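Local coordinates for Serine/threonine/tyrosine-interacting protein (Homo sapiens, PDB 2R0B) that is a catalytically inactive phosphatase that anchors the kinases ERK1 and ERK2 in the nucleus and blocks assembly of FBXW7 into its SCF ubiquitin ligase, at residues 12-17 against 30-35; 49-52 against 58-61. All blocks are in the same frame, centred on the assembly; numbering follows the deposited sequence.

Contact 1 (12-17 against 30-35); sequences GLFLGP and QKHGIT
F14 reaches from strand 13-16 to the chain that leaves helix 26-31, where it meets I34 and H32. The tight part is at I34. Its CD1 methyl lies 3.6 Å from F14 CD2 and 3.7 Å from F14 CE2, near the CD2-CE2 bond of the phenyl ring. The CB of I34 does not aim at the strand; CG1, anti to the carbonyl carbon (chi1 -64°), starts the branch, and its second torsion brings CD1 to the ring. Strand 13-16 belongs to the mixed sheet of the dual-specificity phosphatase fold, next to the parallel strand 93-96, and F14 also packs on L94 there. The helix ends in a Schellman motif closed by G33, at positive phi, with its N 3.0 Å from Q30 O. With an alanine here instead of F14, the I34 methyl and the H32 ring would probably lose their shared partner, and a gap would open between sheet and helix end. The looser side is at H32, which is partly exposed. Here the F14 edge points at the imidazole face in an offset edge-to-face pair, centroids 5.5 Å apart and planes at 65°. H32 ND1 is hydrogen-bonded to V28 O, which probably restrains the imidazole.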
# COMPACT_ATOMS: atom_id res chain seq x y z
N GLY A 12 2.20 12.27 -2.72
CA GLY A 12 3.36 11.47 -2.37
C GLY A 12 3.11 9.99 -2.06
O GLY A 12 4.06 9.27 -1.73
N LEU A 13 1.88 9.53 -2.17
CA LEU A 13 1.57 8.11 -1.87
C LEU A 13 0.86 7.51 -3.06
O LEU A 13 -0.22 7.96 -3.42
CB LEU A 13 0.71 7.99 -0.61
CG LEU A 13 0.24 6.60 -0.19
CD1 LEU A 13 1.43 5.73 0.19
CD2 LEU A 13 -0.78 6.65 0.95
N PHE A 14 1.48 6.50 -3.66
CA PHE A 14 1.00 5.87 -4.87
C PHE A 14 0.60 4.43 -4.58
O PHE A 14 1.17 3.79 -3.68
CB PHE A 14 2.10 5.84 -5.95
CG PHE A 14 2.55 7.21 -6.41
CD1 PHE A 14 2.21 7.66 -7.68
CD2 PHE A 14 3.35 8.02 -5.60
CE1 PHE A 14 2.64 8.90 -8.14
CE2 PHE A 14 3.79 9.28 -6.06
CZ PHE A 14 3.41 9.72 -7.32
N LEU A 15 -0.36 3.92 -5.35
CA LEU A 15 -0.88 2.56 -5.17
C LEU A 15 -0.91 1.87 -6.52
O LEU A 15 -1.42 2.44 -7.49
CB LEU A 15 -2.29 2.61 -4.58
CG LEU A 15 -3.11 1.30 -4.50
CD1 LEU A 15 -2.49 0.24 -3.60
CD2 LEU A 15 -4.57 1.57 -4.09
N GLY A 16 -0.40 0.65 -6.59
CA GLY A 16 -0.27 -0.01 -7.90
C GLY A 16 -0.25 -1.52 -7.79
O GLY A 16 -0.19 -2.04 -6.69
N PRO A 17 -0.30 -2.21 -8.94
CA PRO A 17 -0.09 -3.65 -9.04
C PRO A 17 1.42 -3.92 -9.04
O PRO A 17 2.23 -2.98 -9.08
CB PRO A 17 -0.69 -3.99 -10.41
CG PRO A 17 -0.35 -2.74 -11.25
CD PRO A 17 -0.51 -1.59 -10.27
N GLN A 30 11.41 7.10 -11.19
CA GLN A 30 12.33 8.20 -10.91
C GLN A 30 11.67 9.53 -11.25
O GLN A 30 11.83 10.48 -10.49
CB GLN A 30 13.67 8.00 -11.64
CG GLN A 30 14.34 6.70 -11.19
CD GLN A 30 15.75 6.49 -11.71
OE1 GLN A 30 16.03 6.69 -12.90
NE2 GLN A 30 16.64 6.04 -10.81
N LYS A 31 10.90 9.57 -12.35
CA LYS A 31 10.18 10.79 -12.76
C LYS A 31 9.20 11.27 -11.70
O LYS A 31 9.01 12.48 -11.54
CB LYS A 31 9.45 10.58 -14.09
CG LYS A 31 8.55 11.74 -14.56
CD LYS A 31 7.94 11.44 -15.93
CE LYS A 31 7.01 10.22 -15.87
NZ LYS A 31 6.76 9.62 -17.21
N HIS A 32 8.59 10.33 -10.97
CA HIS A 32 7.67 10.69 -9.89
C HIS A 32 8.33 10.84 -8.50
O HIS A 32 7.64 11.09 -7.51
CB HIS A 32 6.51 9.68 -9.84
CG HIS A 32 5.52 9.86 -10.95
ND1 HIS A 32 5.50 9.06 -12.08
CD2 HIS A 32 4.51 10.75 -11.11
CE1 HIS A 32 4.51 9.44 -12.87
NE2 HIS A 32 3.90 10.47 -12.31
N GLY A 33 9.66 10.70 -8.45
CA GLY A 33 10.42 10.90 -7.23
C GLY A 33 10.15 9.84 -6.18
O GLY A 33 10.21 10.14 -4.98
N ILE A 34 9.81 8.63 -6.62
CA ILE A 34 9.60 7.50 -5.67
C ILE A 34 10.92 7.17 -5.00
O ILE A 34 11.93 7.03 -5.68
CB ILE A 34 9.13 6.22 -6.41
CG1 ILE A 34 7.77 6.38 -7.09
CG2 ILE A 34 9.18 5.00 -5.47
CD1 ILE A 34 6.70 6.97 -6.18
N THR A 35 10.90 7.02 -3.68
CA THR A 35 12.11 6.71 -2.91
C THR A 35 11.94 5.48 -2.02
O THR A 35 12.94 4.90 -1.57
CB THR A 35 12.54 7.89 -2.01
OG1 THR A 35 11.46 8.28 -1.16
CG2 THR A 35 12.97 9.07 -2.85

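Contact 2 (49-52 against 58-61); sequences IKPN and RYLV
P51 and Y59 are the nearest backbone pair, with their CA atoms 7.1 Å apart, and the irregular 49-52 segment meets strand 58-61 mostly through side chains. The strand is part of 58-63, the outermost parallel strand at one side of the phosphatase-fold sheet. The 49-52 segment belongs to the connection that leads into it from strand 36-41. The main interaction is a CH-pi contact. P51 CB sits over the middle of the Y59 ring, 3.5 Å from its centroid and only 7° off the ring normal. P51 CA lies over the same face, nearer the hydroxyl end, at 3.5 Å from Y59 CE1. The tyrosine has CG anti to its carbonyl carbon (chi1 -76°), which sends the ring toward P51; chi2 of -91° turns a face to it. V61, two residues further along the strand, adds a smaller apolar contact. Its CG2 methyl meets P51 CG at 3.7 Å, so the pyrrolidine ring touches both side chains that the strand turns to this loop. V61 is exposed, and this part of the contact is at the surface. The polar end of Y59 is held by the loop as well. Its OH is hydrogen-bonded to the backbone N of F53, which opens the F53-Q55 motif that interacts with FBXW7. N52 ND2 bonds to A21 O, tying the loop to another part of the chain. One ordered water bridges the two segments: it accepts from N52 N at 2.9 Å and lies 2.8 Å from Y59 OH.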
# COMPACT_ATOMS: atom_id res chain seq x y z
N ILE A 49 7.00 -11.22 -7.70
CA ILE A 49 6.76 -10.01 -6.92
C ILE A 49 7.87 -9.87 -5.87
O ILE A 49 7.90 -10.59 -4.86
CB ILE A 49 5.40 -9.97 -6.23
CG1 ILE A 49 4.25 -10.23 -7.20
CG2 ILE A 49 5.16 -8.58 -5.57
CD1 ILE A 49 2.93 -10.36 -6.50
N LYS A 50 8.77 -8.94 -6.12
CA LYS A 50 9.99 -8.82 -5.34
C LYS A 50 10.65 -7.45 -5.55
O LYS A 50 10.33 -6.74 -6.50
CB LYS A 50 10.96 -9.93 -5.75
CG LYS A 50 11.67 -9.65 -7.07
CD LYS A 50 12.59 -10.79 -7.45
CE LYS A 50 11.93 -11.75 -8.41
NZ LYS A 50 11.97 -11.24 -9.84
N PRO A 51 11.56 -7.06 -4.65
CA PRO A 51 12.30 -5.81 -4.90
C PRO A 51 13.18 -5.93 -6.14
O PRO A 51 13.96 -6.89 -6.26
CB PRO A 51 13.16 -5.66 -3.64
CG PRO A 51 12.45 -6.42 -2.62
CD PRO A 51 11.90 -7.62 -3.33
N ASN A 52 13.02 -4.99 -7.07
CA ASN A 52 13.81 -5.03 -8.31
C ASN A 52 14.96 -4.05 -8.40
O ASN A 52 15.76 -4.11 -9.35
CB ASN A 52 12.90 -4.89 -9.54
CG ASN A 52 11.94 -6.04 -9.68
OD1 ASN A 52 12.36 -7.21 -9.79
ND2 ASN A 52 10.66 -5.73 -9.70
N ARG A 58 14.40 2.29 -0.84
CA ARG A 58 14.19 1.59 0.44
C ARG A 58 12.91 0.76 0.37
O ARG A 58 11.84 1.28 0.01
CB ARG A 58 14.14 2.57 1.61
CG ARG A 58 15.42 3.37 1.81
CD ARG A 58 15.39 4.11 3.13
NE ARG A 58 16.64 4.84 3.38
CZ ARG A 58 16.87 5.58 4.46
NH1 ARG A 58 15.94 5.69 5.41
NH2 ARG A 58 18.04 6.21 4.59
N TYR A 59 13.00 -0.51 0.72
CA TYR A 59 11.87 -1.42 0.60
C TYR A 59 11.33 -1.83 1.96
O TYR A 59 12.07 -1.85 2.95
CB TYR A 59 12.29 -2.68 -0.16
CG TYR A 59 12.42 -2.50 -1.65
CD1 TYR A 59 11.33 -2.74 -2.50
CD2 TYR A 59 13.62 -2.09 -2.22
CE1 TYR A 59 11.44 -2.58 -3.88
CE2 TYR A 59 13.74 -1.92 -3.59
CZ TYR A 59 12.65 -2.16 -4.42
OH TYR A 59 12.79 -2.03 -5.78
N LEU A 60 10.03 -2.14 2.00
CA LEU A 60 9.43 -2.86 3.10
C LEU A 60 8.66 -4.02 2.49
O LEU A 60 7.67 -3.82 1.79
CB LEU A 60 8.50 -1.94 3.91
CG LEU A 60 7.78 -2.58 5.09
CD1 LEU A 60 8.82 -3.05 6.09
CD2 LEU A 60 6.84 -1.60 5.81
N VAL A 61 9.14 -5.24 2.72
CA VAL A 61 8.52 -6.44 2.11
C VAL A 61 7.65 -7.15 3.13
O VAL A 61 8.11 -7.50 4.22
CB VAL A 61 9.59 -7.42 1.55
CG1 VAL A 61 8.94 -8.69 1.00
CG2 VAL A 61 10.44 -6.75 0.49
O HOH W 1 10.72 -3.26 -7.21

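Contacts 1 and 2 follow each other along the chain, the phosphatase-like domain of STYX, and their centres are about 13 Å apart. Both reach the same sheet. Contact 1 involves strand 13-16, and contact 2 involves 58-63, one of its two outermost strands. They also meet directly: T35 O, at the end of contact 1, is 3.1 Å from R58 N, in segment 58-61, a probable hydrogen bond. After T35 the chain enters strand 36-41, which pairs with 58-63. Contact 1 is buried and contact 2 lies at the surface, beside the FBXW7-interacting residues F53-Q55. A glycerol, probably from the crystallisation liquor, lies about 4 Å from the Y59 side chain.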